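Local coordinates for protein putative TRAP PERIPLASMIC SOLUTE BINDING PROTEIN (Haemophilus influenzae, PDB 4PBQ) that binds L-gulonate and, as a periplasmic solute-binding protein of the TRAP family, probably hands it to a membrane transporter for uptake, at residues T25-G30 and I84-T89; K137-G142 and L236-K241; F146-S151 and I224-H229; R165-L170 and Q205-M210. One frame throughout, in Å; residues are numbered along the deposited sequence. Where two conformers were deposited one is given.

Contact 1 of 4, residues T25-G30 and I84-T89; sequences TIIKLG and IEAGIT
Lys28 and Glu85 each start out with CG beside their own backbone N (chi1 -60° and -63°); the lysine then bends twice near its tip and the glutamate bends at chi2 (87°), and the two charged ends meet. Lys28 NZ makes a salt bridge to Glu85 OE1 at 3.0 Å, reaching it on the syn side of the carboxylate, while also bonding to the carbonyl of Thr83. The same OE1 accepts Lys28 N at 2.9 Å from above the carboxylate plane, and its partner OE2 shares a water with Ile26 O. Glu85 thus stands in for the backbone where the second strand has not yet begun. Beyond it normal parallel pairing takes over: Ala86 N reaches Lys28 O at 2.8 Å, Gly30 N reaches Ala86 O at 3.1 Å and Ile88 N reaches Gly30 O at 3.0 Å. The small methyl of Ala86 fits between Ile27 CG2 and Leu29 CG on the buried face, and Gly87, with no side chain, allows its CA to lie 3.1 Å from Gly30 O. With strand 59-64 on the other edge of 25-30 and helices 38-54 and 72-81 connecting the strands, this is the beta-alpha-beta-alpha-beta start of a periplasmic binding-protein lobe.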
# COMPACT_ATOMS: atom_id res chain seq x y z
N THR A 25 -16.13 -4.67 -23.89
CA THR A 25 -15.53 -5.36 -22.74
C THR A 25 -15.63 -4.50 -21.48
O THR A 25 -15.20 -3.35 -21.46
CB THR A 25 -14.05 -5.71 -23.04
OG1 THR A 25 -13.98 -6.63 -24.14
CG2 THR A 25 -13.39 -6.35 -21.83
N ILE A 26 -16.22 -5.07 -20.44
CA ILE A 26 -16.42 -4.36 -19.20
C ILE A 26 -15.41 -4.87 -18.19
O ILE A 26 -15.42 -6.05 -17.84
CB ILE A 26 -17.82 -4.55 -18.65
CG1 ILE A 26 -18.84 -3.99 -19.63
CG2 ILE A 26 -17.96 -3.85 -17.32
CD1 ILE A 26 -20.24 -4.39 -19.31
N ILE A 27 -14.52 -3.97 -17.78
CA ILE A 27 -13.48 -4.26 -16.81
C ILE A 27 -13.81 -3.62 -15.46
O ILE A 27 -13.79 -2.40 -15.32
CB ILE A 27 -12.16 -3.76 -17.36
CG1 ILE A 27 -11.77 -4.62 -18.57
CG2 ILE A 27 -11.07 -3.80 -16.32
CD1 ILE A 27 -10.57 -4.12 -19.30
N LYS A 28 -14.14 -4.45 -14.47
CA LYS A 28 -14.46 -3.94 -13.15
C LYS A 28 -13.12 -3.75 -12.45
O LYS A 28 -12.25 -4.62 -12.55
CB LYS A 28 -15.30 -4.92 -12.33
CG LYS A 28 -16.64 -5.29 -12.94
CD LYS A 28 -17.49 -6.14 -11.98
CE LYS A 28 -16.81 -7.44 -11.56
NZ LYS A 28 -16.55 -8.33 -12.71
N LEU A 29 -12.96 -2.61 -11.80
CA LEU A 29 -11.70 -2.26 -11.12
C LEU A 29 -11.98 -1.94 -9.67
O LEU A 29 -12.61 -0.92 -9.33
CB LEU A 29 -11.04 -1.07 -11.82
CG LEU A 29 -9.59 -0.80 -11.41
CD1 LEU A 29 -8.98 0.10 -12.47
CD2 LEU A 29 -9.46 -0.19 -10.03
N GLY A 30 -11.52 -2.82 -8.78
CA GLY A 30 -11.82 -2.65 -7.37
C GLY A 30 -10.62 -2.24 -6.54
O GLY A 30 -9.52 -2.63 -6.83
N ILE A 84 -12.69 -10.53 -11.06
CA ILE A 84 -12.49 -9.09 -10.91
C ILE A 84 -11.37 -8.73 -11.88
O ILE A 84 -10.22 -9.10 -11.69
CB ILE A 84 -12.14 -8.68 -9.47
CG1 ILE A 84 -13.32 -9.03 -8.55
CG2 ILE A 84 -11.83 -7.18 -9.40
CD1 ILE A 84 -13.04 -8.80 -7.08
N GLU A 85 -11.73 -8.03 -12.94
CA GLU A 85 -10.81 -7.84 -14.06
C GLU A 85 -9.61 -6.91 -13.81
O GLU A 85 -8.57 -7.07 -14.46
CB GLU A 85 -11.60 -7.36 -15.29
CG GLU A 85 -12.61 -8.37 -15.77
CD GLU A 85 -13.99 -8.28 -15.09
OE1 GLU A 85 -14.20 -7.39 -14.25
OE2 GLU A 85 -14.88 -9.10 -15.42
N ALA A 86 -9.78 -5.93 -12.93
CA ALA A 86 -8.66 -5.04 -12.55
C ALA A 86 -8.78 -4.59 -11.11
O ALA A 86 -9.80 -4.80 -10.45
CB ALA A 86 -8.61 -3.83 -13.48
N GLY A 87 -7.72 -4.00 -10.59
CA GLY A 87 -7.81 -3.53 -9.24
C GLY A 87 -6.57 -2.81 -8.80
O GLY A 87 -5.53 -2.87 -9.48
N ILE A 88 -6.69 -2.15 -7.66
CA ILE A 88 -5.51 -1.67 -6.92
C ILE A 88 -5.51 -2.33 -5.57
O ILE A 88 -6.50 -2.30 -4.86
CB ILE A 88 -5.48 -0.15 -6.74
CG1 ILE A 88 -5.50 0.56 -8.11
CG2 ILE A 88 -4.24 0.26 -5.90
CD1 ILE A 88 -5.45 2.06 -8.08
N THR A 89 -4.38 -2.96 -5.24
CA THR A 89 -4.17 -3.57 -3.93
C THR A 89 -2.78 -3.19 -3.46
O THR A 89 -1.97 -2.73 -4.26
CB THR A 89 -4.29 -5.10 -3.93
OG1 THR A 89 -3.17 -5.71 -4.60
CG2 THR A 89 -5.57 -5.57 -4.60
O HOH W 1 -17.15 -7.59 -16.40

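Contact 2 of 4, residues K137-G142 and L236-K241; sequences KLLAYG and LQISLK
A classic beta bulge marks this antiparallel pairing of strands 136-151 and 231-239, in which Leu139 and Ala140 both face Leu236. Leu139 is the extra residue; its helix-like psi (-30°) lets two successive N-H groups turn to one carbonyl. Leu236 O receives Leu139 N at 2.8 Å, nearly along the C=O axis, and Ala140 N at 3.2 Å on a lone pair in the carbonyl plane. Leu236 N returns a bond to Ala140 O at 2.9 Å. Before the bulge, Lys137 and Ile238 form a regular hydrogen-bonded pair, both of their bonds being 2.9 Å long between N of one and O of the other.

The bulge also brings Leu139 round to the side of Ile238, where CD1 packs 3.9 Å from Ile238 CG2. The same CG2 lies against the aliphatic start of Lys137, whose chain can thus cover apolar surface while its amine leads away from the contact. The methyl of Ala140 is compact enough to lie close beside Leu236 CB, and Leu236 itself continues into the hydrophobic layer made by Leu43, Phe47 and Tyr261 of the flanking helices. On the other face Gln237 sends its amide to Thr89, which links this pair to the next strand. There the methyl Leu138 CD1 crosses the aliphatic part of the glutamine, 4.0 Å from Gln237 CG.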
# COMPACT_ATOMS: atom_id res chain seq x y z
N LYS A 137 -1.33 -9.43 -14.11
CA LYS A 137 -0.46 -8.52 -14.85
C LYS A 137 -0.36 -7.18 -14.12
O LYS A 137 -1.36 -6.49 -13.88
CB LYS A 137 -1.01 -8.31 -16.26
CG LYS A 137 -0.34 -7.19 -17.03
CD LYS A 137 1.09 -7.55 -17.45
CE LYS A 137 1.68 -6.37 -18.23
NZ LYS A 137 3.00 -6.73 -18.81
N LEU A 138 0.86 -6.80 -13.75
CA LEU A 138 1.08 -5.51 -13.10
C LEU A 138 1.22 -4.41 -14.13
O LEU A 138 2.02 -4.54 -15.05
CB LEU A 138 2.34 -5.54 -12.25
CG LEU A 138 2.57 -4.25 -11.44
CD1 LEU A 138 1.53 -3.96 -10.42
CD2 LEU A 138 3.94 -4.29 -10.79
N LEU A 139 0.43 -3.34 -13.99
CA LEU A 139 0.49 -2.20 -14.90
C LEU A 139 1.21 -0.98 -14.34
O LEU A 139 1.79 -0.22 -15.11
CB LEU A 139 -0.92 -1.78 -15.33
CG LEU A 139 -1.69 -2.83 -16.15
CD1 LEU A 139 -3.11 -2.33 -16.44
CD2 LEU A 139 -0.92 -3.13 -17.43
N ALA A 140 1.17 -0.78 -13.02
CA ALA A 140 1.82 0.38 -12.41
C ALA A 140 2.04 0.22 -10.92
O ALA A 140 1.21 -0.35 -10.21
CB ALA A 140 0.98 1.63 -12.66
N TYR A 141 3.17 0.75 -10.44
CA TYR A 141 3.38 0.98 -9.02
C TYR A 141 3.02 2.42 -8.67
O TYR A 141 3.71 3.38 -9.10
CB TYR A 141 4.85 0.81 -8.69
CG TYR A 141 5.37 -0.61 -8.69
CD1 TYR A 141 5.15 -1.47 -7.61
CD2 TYR A 141 6.15 -1.07 -9.75
CE1 TYR A 141 5.66 -2.75 -7.62
CE2 TYR A 141 6.68 -2.34 -9.76
CZ TYR A 141 6.44 -3.17 -8.68
OH TYR A 141 6.96 -4.45 -8.69
N GLY A 142 1.94 2.58 -7.92
CA GLY A 142 1.54 3.86 -7.38
C GLY A 142 1.84 3.96 -5.90
O GLY A 142 2.37 3.02 -5.30
N LEU A 236 -1.44 -1.16 -9.42
CA LEU A 236 -2.53 -1.20 -10.40
C LEU A 236 -2.32 -2.43 -11.25
O LEU A 236 -1.29 -2.58 -11.91
CB LEU A 236 -2.47 0.02 -11.30
CG LEU A 236 -3.47 0.07 -12.45
CD1 LEU A 236 -4.90 0.00 -11.94
CD2 LEU A 236 -3.25 1.37 -13.20
N GLN A 237 -3.33 -3.29 -11.25
CA GLN A 237 -3.21 -4.63 -11.80
C GLN A 237 -4.39 -4.97 -12.70
O GLN A 237 -5.47 -4.46 -12.50
CB GLN A 237 -3.22 -5.64 -10.65
CG GLN A 237 -2.02 -5.55 -9.73
CD GLN A 237 -2.31 -6.13 -8.36
OE1 GLN A 237 -2.11 -7.33 -8.12
NE2 GLN A 237 -2.86 -5.31 -7.48
N ILE A 238 -4.16 -5.86 -13.66
CA ILE A 238 -5.24 -6.39 -14.49
C ILE A 238 -5.11 -7.92 -14.44
O ILE A 238 -4.01 -8.46 -14.47
CB ILE A 238 -5.19 -5.79 -15.91
CG1 ILE A 238 -6.37 -6.24 -16.77
CG2 ILE A 238 -3.95 -6.15 -16.62
CD1 ILE A 238 -6.77 -5.14 -17.80
N SER A 239 -6.23 -8.61 -14.30
CA SER A 239 -6.22 -10.05 -14.38
C SER A 239 -5.58 -10.53 -15.67
O SER A 239 -5.87 -10.02 -16.76
CB SER A 239 -7.64 -10.59 -14.31
OG SER A 239 -7.67 -11.99 -14.52
N LEU A 240 -4.73 -11.53 -15.57
CA LEU A 240 -4.09 -12.08 -16.77
C LEU A 240 -5.11 -12.70 -17.72
O LEU A 240 -4.94 -12.66 -18.93
CB LEU A 240 -3.03 -13.10 -16.36
CG LEU A 240 -1.99 -13.46 -17.43
CD1 LEU A 240 -1.17 -12.24 -17.84
CD2 LEU A 240 -1.11 -14.55 -16.90
N LYS A 241 -6.19 -13.26 -17.17
CA LYS A 241 -7.26 -13.80 -17.99
C LYS A 241 -7.88 -12.72 -18.85
O LYS A 241 -8.20 -12.97 -20.02
CB LYS A 241 -8.31 -14.47 -17.13
CG LYS A 241 -7.84 -15.77 -16.46
CD LYS A 241 -8.92 -16.32 -15.53
CE LYS A 241 -8.82 -17.84 -15.36
NZ LYS A 241 -7.46 -18.29 -14.93

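Contact 3 of 4, residues F146-S151 and I224-H229; sequences FRVISS and IIQSNH. With 2UF (L-gulonate), chain D.
Alongside Val148 the partner chain turns sharply: Gln226 is the centre of an inverse gamma turn, closed by Ser227 N to Ile225 O at 2.8 Å, and Asn228 follows in a left-handed backbone conformation (phi 48°, psi 44°) that asparagine tolerates better than most residues. Ile225 O is therefore gripped twice, since Ile149 N also bonds to it at 3.0 Å. That bond and the nearly straight one from Ile225 N to Ile149 O, 2.7 Å, complete the regular antiparallel pair. Past the turn, the peptide beside Arg147 is met more loosely, by a weak bond of 3.4 Å from His229 N to Arg147 O.

Ser227 helps set the imidazole: its OG lies in the plane of the ring and is hydrogen-bonded to His229 ND1 at 2.8 Å, leaving NE2 to bond Glu206. The His229 ring lies beside Arg147 CB, at the root of a ligand-binding side chain. Arg147, bent at chi3 (79°), presents the edge of its guanidinium to L-gulonate, with NH1 on O5 at 2.9 Å and NH2 on O6B at 3.0 Å, while NE is held by a salt bridge to Glu206. On the opposite side of the strand, branched Val148 and Ile224 fill the interior, their CG2 atoms 3.7 Å apart.

Helix 209-214 covers this aliphatic pair, Trp177 of helix 172-180 stacks on His229 and packs on Ile149, and strand 204-208 runs along the other edge of 146-151.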
# COMPACT_ATOMS: atom_id res chain seq x y z
N PHE A 146 4.12 6.25 3.14
CA PHE A 146 4.68 5.76 4.40
C PHE A 146 3.62 5.59 5.44
O PHE A 146 2.72 6.41 5.58
CB PHE A 146 5.75 6.71 4.89
CG PHE A 146 7.03 6.62 4.12
CD1 PHE A 146 7.98 5.65 4.41
CD2 PHE A 146 7.28 7.50 3.08
CE1 PHE A 146 9.16 5.57 3.70
CE2 PHE A 146 8.45 7.44 2.35
CZ PHE A 146 9.40 6.48 2.65
N ARG A 147 3.78 4.54 6.24
CA ARG A 147 2.80 4.26 7.27
C ARG A 147 3.16 4.92 8.61
O ARG A 147 4.33 4.95 9.01
CB ARG A 147 2.67 2.73 7.44
CG ARG A 147 2.26 2.04 6.14
CD ARG A 147 2.24 0.57 6.25
NE ARG A 147 1.07 0.00 6.91
CZ ARG A 147 -0.04 -0.36 6.29
NH1 ARG A 147 -0.15 -0.22 4.97
NH2 ARG A 147 -1.03 -0.90 6.97
N VAL A 148 2.14 5.44 9.26
CA VAL A 148 2.27 6.07 10.58
C VAL A 148 1.35 5.33 11.56
O VAL A 148 0.43 4.61 11.16
CB VAL A 148 2.00 7.59 10.56
CG1 VAL A 148 2.94 8.26 9.60
CG2 VAL A 148 0.55 7.90 10.19
N ILE A 149 1.63 5.46 12.85
CA ILE A 149 0.83 4.80 13.88
C ILE A 149 -0.22 5.73 14.47
O ILE A 149 0.09 6.81 14.94
CB ILE A 149 1.73 4.30 15.03
CG1 ILE A 149 2.76 3.30 14.49
CG2 ILE A 149 0.89 3.67 16.13
CD1 ILE A 149 3.86 2.94 15.49
N SER A 150 -1.48 5.33 14.40
CA SER A 150 -2.53 6.05 15.09
C SER A 150 -2.85 5.30 16.38
O SER A 150 -2.74 4.08 16.45
CB SER A 150 -3.77 6.20 14.22
OG SER A 150 -4.42 4.99 13.96
N SER A 151 -3.25 6.02 17.41
CA SER A 151 -3.29 5.44 18.74
C SER A 151 -4.11 6.25 19.71
O SER A 151 -4.06 7.48 19.70
CB SER A 151 -1.86 5.33 19.27
OG SER A 151 -1.87 4.77 20.56
N ILE A 224 -1.25 10.57 16.54
CA ILE A 224 -0.65 10.05 15.32
C ILE A 224 0.84 10.20 15.47
O ILE A 224 1.36 11.30 15.67
CB ILE A 224 -1.17 10.79 14.06
CG1 ILE A 224 -2.68 10.61 13.94
CG2 ILE A 224 -0.48 10.24 12.83
CD1 ILE A 224 -3.32 11.40 12.81
N ILE A 225 1.52 9.08 15.42
CA ILE A 225 2.95 9.06 15.62
C ILE A 225 3.66 8.81 14.29
O ILE A 225 3.47 7.75 13.65
CB ILE A 225 3.31 7.99 16.67
CG1 ILE A 225 2.56 8.26 17.99
CG2 ILE A 225 4.81 7.95 16.87
CD1 ILE A 225 1.17 7.56 18.14
N GLN A 226 4.47 9.78 13.86
CA GLN A 226 5.06 9.76 12.53
C GLN A 226 6.26 8.84 12.38
O GLN A 226 7.38 9.26 12.09
CB GLN A 226 5.43 11.17 12.11
CG GLN A 226 5.70 11.33 10.65
CD GLN A 226 5.98 12.78 10.32
OE1 GLN A 226 7.13 13.16 10.09
NE2 GLN A 226 4.93 13.60 10.35
N SER A 227 6.01 7.56 12.57
CA SER A 227 7.04 6.54 12.50
C SER A 227 7.61 6.33 11.10
O SER A 227 8.81 6.15 10.94
CB SER A 227 6.49 5.23 13.06
OG SER A 227 5.23 4.88 12.49
N ASN A 228 6.75 6.37 10.09
CA ASN A 228 7.15 6.10 8.71
C ASN A 228 7.98 4.82 8.63
O ASN A 228 9.02 4.77 7.98
CB ASN A 228 7.90 7.28 8.11
CG ASN A 228 7.04 8.53 8.00
OD1 ASN A 228 5.83 8.42 7.95
ND2 ASN A 228 7.66 9.70 7.94
N HIS A 229 7.51 3.79 9.34
CA HIS A 229 8.25 2.53 9.46
C HIS A 229 8.31 1.69 8.19
O HIS A 229 9.26 0.95 7.97
CB HIS A 229 7.69 1.72 10.62
CG HIS A 229 6.20 1.55 10.60
ND1 HIS A 229 5.33 2.52 11.04
CD2 HIS A 229 5.42 0.52 10.16
CE1 HIS A 229 4.08 2.11 10.88
NE2 HIS A 229 4.11 0.89 10.37
O6A 2UF D . -5.38 -2.91 5.27
C6 2UF D . -4.33 -2.25 5.33
O6B 2UF D . -3.87 -1.71 6.34
C5 2UF D . -3.58 -2.04 4.00
O5 2UF D . -2.87 -0.82 4.07
C4 2UF D . -2.59 -3.20 3.74
O4 2UF D . -3.31 -4.43 3.54
C3 2UF D . -1.71 -2.88 2.51
O3 2UF D . -2.50 -2.46 1.35
C2 2UF D . -0.84 -4.08 2.11
O2 2UF D . 0.13 -3.54 1.23
C1 2UF D . -0.08 -4.69 3.33
O1 2UF D . 0.82 -5.68 2.83

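Contact 4 of 4, residues R165-L170 and Q205-M210; sequences RLRVPL and QENPYM. With 2UF (L-gulonate), chain D.
The Pro169 ring overlaps the carboxylate end of Glu206, crossing it at about a right angle with CD 3.2 Å from OE2. This is the carboxylate-binding corner of the TRAP solute-binding fold, where Arg167 and Asn207, with Arg147 from the neighbouring strand, receive the acid group of the ligand. Arg167 sets off with CG opposite its backbone N (chi1 176°) and bends sharply at chi2 (-93°), which brings the guanidinium edge-on to the gulonate carboxylate. Two almost straight, parallel bonds result: NH1 to O6B at 2.8 Å and NH2 to O6A at 2.9 Å. Pro169 CA covers one face of the guanidinium toward its rim, and NE is bonded to the carbonyl of Met188, which helps fix its rotation.

Strands 165-168 and 205-208 diverge by 46° and make no direct hydrogen bond between the two segments; a water fills the fork instead. It accepts from Arg167 NH1 at 3.0 Å and from Glu206 N at 2.9 Å, and also lies within bonding distance of Arg167 O and Glu206 OE2. The other oxygen of Glu206 serves Arg147 and His229. Leu166 suits the apolar side of the fork, packing on Ile149 and Ile183 and resting CD1 on the backbone of Gln205.

Asn207 suits the ligand by having both a donor and an acceptor: OD1 takes the hydroxyl O5 at 2.8 Å, and ND2 gives to O6B at 3.0 Å. Its amide is steadied by a second bond lying in the amide plane, Asn207 ND2 to Gln205 OE1, 2.9 Å long.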
# COMPACT_ATOMS: atom_id res chain seq x y z
N ARG A 165 -1.73 -2.48 21.97
CA ARG A 165 -2.43 -3.43 21.10
C ARG A 165 -2.74 -2.76 19.78
O ARG A 165 -3.49 -1.78 19.73
CB ARG A 165 -3.71 -3.92 21.78
CG ARG A 165 -3.47 -4.63 23.13
CD ARG A 165 -4.72 -4.72 23.98
NE ARG A 165 -5.35 -3.42 24.14
CZ ARG A 165 -6.64 -3.25 24.40
NH1 ARG A 165 -7.44 -4.29 24.58
NH2 ARG A 165 -7.14 -2.03 24.49
N LEU A 166 -2.14 -3.26 18.72
CA LEU A 166 -2.26 -2.60 17.43
C LEU A 166 -2.85 -3.55 16.41
O LEU A 166 -2.35 -4.67 16.26
CB LEU A 166 -0.89 -2.13 16.96
CG LEU A 166 -0.77 -0.79 16.26
CD1 LEU A 166 -1.22 0.35 17.18
CD2 LEU A 166 0.67 -0.55 15.78
N ARG A 167 -3.90 -3.13 15.71
CA ARG A 167 -4.30 -3.87 14.54
C ARG A 167 -3.19 -3.81 13.51
O ARG A 167 -2.59 -2.75 13.31
CB ARG A 167 -5.58 -3.31 13.93
CG ARG A 167 -6.00 -3.98 12.64
CD ARG A 167 -5.47 -3.27 11.42
NE ARG A 167 -5.91 -3.89 10.18
CZ ARG A 167 -5.53 -3.46 8.99
NH1 ARG A 167 -4.72 -2.40 8.88
NH2 ARG A 167 -5.96 -4.07 7.90
N VAL A 168 -2.93 -4.93 12.85
CA VAL A 168 -2.07 -4.96 11.68
C VAL A 168 -2.80 -5.60 10.49
O VAL A 168 -3.82 -6.28 10.66
CB VAL A 168 -0.72 -5.69 11.93
CG1 VAL A 168 0.09 -4.94 13.00
CG2 VAL A 168 -0.98 -7.14 12.36
N PRO A 169 -2.29 -5.38 9.28
CA PRO A 169 -3.00 -5.98 8.12
C PRO A 169 -2.86 -7.49 8.02
O PRO A 169 -2.19 -8.14 8.86
CB PRO A 169 -2.35 -5.31 6.91
CG PRO A 169 -1.15 -4.58 7.42
CD PRO A 169 -1.30 -4.38 8.90
N LEU A 170 -3.52 -8.05 7.00
CA LEU A 170 -3.54 -9.48 6.74
C LEU A 170 -2.25 -9.96 6.05
O LEU A 170 -2.28 -10.51 4.94
CB LEU A 170 -4.75 -9.81 5.87
CG LEU A 170 -6.11 -9.43 6.48
CD1 LEU A 170 -7.21 -9.66 5.44
CD2 LEU A 170 -6.41 -10.19 7.74
N GLN A 205 -3.85 1.47 15.18
CA GLN A 205 -3.56 0.79 13.93
C GLN A 205 -2.43 1.55 13.24
O GLN A 205 -1.89 2.51 13.81
CB GLN A 205 -4.83 0.69 13.02
CG GLN A 205 -5.42 2.02 12.56
CD GLN A 205 -4.77 2.57 11.30
OE1 GLN A 205 -4.77 1.92 10.26
NE2 GLN A 205 -4.17 3.75 11.41
N GLU A 206 -2.06 1.15 12.03
CA GLU A 206 -1.02 1.87 11.29
C GLU A 206 -1.32 1.85 9.79
O GLU A 206 -1.77 0.84 9.26
CB GLU A 206 0.39 1.35 11.63
CG GLU A 206 0.58 -0.15 11.61
CD GLU A 206 0.72 -0.70 10.20
OE1 GLU A 206 1.69 -0.31 9.50
OE2 GLU A 206 -0.15 -1.51 9.79
N ASN A 207 -1.08 2.97 9.14
CA ASN A 207 -1.46 3.17 7.74
C ASN A 207 -0.95 4.54 7.33
O ASN A 207 -0.54 5.33 8.19
CB ASN A 207 -3.00 3.06 7.57
CG ASN A 207 -3.43 1.74 6.89
OD1 ASN A 207 -3.00 1.42 5.79
ND2 ASN A 207 -4.30 1.00 7.56
N PRO A 208 -0.95 4.83 6.03
CA PRO A 208 -0.51 6.15 5.60
C PRO A 208 -1.44 7.26 6.09
O PRO A 208 -2.63 7.00 6.35
CB PRO A 208 -0.50 6.04 4.06
CG PRO A 208 -0.40 4.56 3.79
CD PRO A 208 -1.18 3.92 4.90
N TYR A 209 -0.92 8.48 6.16
CA TYR A 209 -1.72 9.65 6.54
C TYR A 209 -3.03 9.75 5.76
O TYR A 209 -4.07 10.02 6.36
CB TYR A 209 -0.92 10.95 6.34
CG TYR A 209 -0.06 11.35 7.51
CD1 TYR A 209 -0.62 11.76 8.70
CD2 TYR A 209 1.32 11.34 7.40
CE1 TYR A 209 0.20 12.16 9.78
CE2 TYR A 209 2.12 11.69 8.46
CZ TYR A 209 1.56 12.11 9.63
OH TYR A 209 2.40 12.48 10.67
N MSE A 210 -3.00 9.57 4.44
CA MSE A 210 -4.21 9.80 3.67
C MSE A 210 -5.30 8.82 4.02
O MSE A 210 -6.46 9.22 4.13
CB MSE A 210 -3.96 9.82 2.15
CG MSE A 210 -3.05 10.95 1.74
SE MSE A 210 -2.89 11.14 -0.19
CE MSE A 210 -1.72 9.64 -0.54
O6A 2UF D . -5.38 -2.91 5.27
C6 2UF D . -4.33 -2.25 5.33
O6B 2UF D . -3.87 -1.71 6.34
C5 2UF D . -3.58 -2.04 4.00
O5 2UF D . -2.87 -0.82 4.07
C4 2UF D . -2.59 -3.20 3.74
O4 2UF D . -3.31 -4.43 3.54
C3 2UF D . -1.71 -2.88 2.51
O3 2UF D . -2.50 -2.46 1.35
C2 2UF D . -0.84 -4.08 2.11
O2 2UF D . 0.13 -3.54 1.23
C1 2UF D . -0.08 -4.69 3.33
O1 2UF D . 0.82 -5.68 2.83
O HOH W 2 -2.72 -1.45 10.90

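In the fold
From the N terminus, contact 1 closes the first loop, pairing strand 25-30 with 86-89 after two helices and one strand, and it is complete before any other begins. Contact 2 then opens on strand 136-151 and closes last, on strand 231-239; contact 3 lies wholly within that span, and contact 4 within contact 3. Contacts 1 and 2 meet directly, strand 231-239 pairing with 86-89, and build one lobe. Contacts 3 and 4, their centres 8 Å apart, belong to the other and both reach the ligand. The long strand 136-151 runs from contact 2 to contact 3, whose centres are 28 Å apart, connecting the lobes beside the bound gulonate.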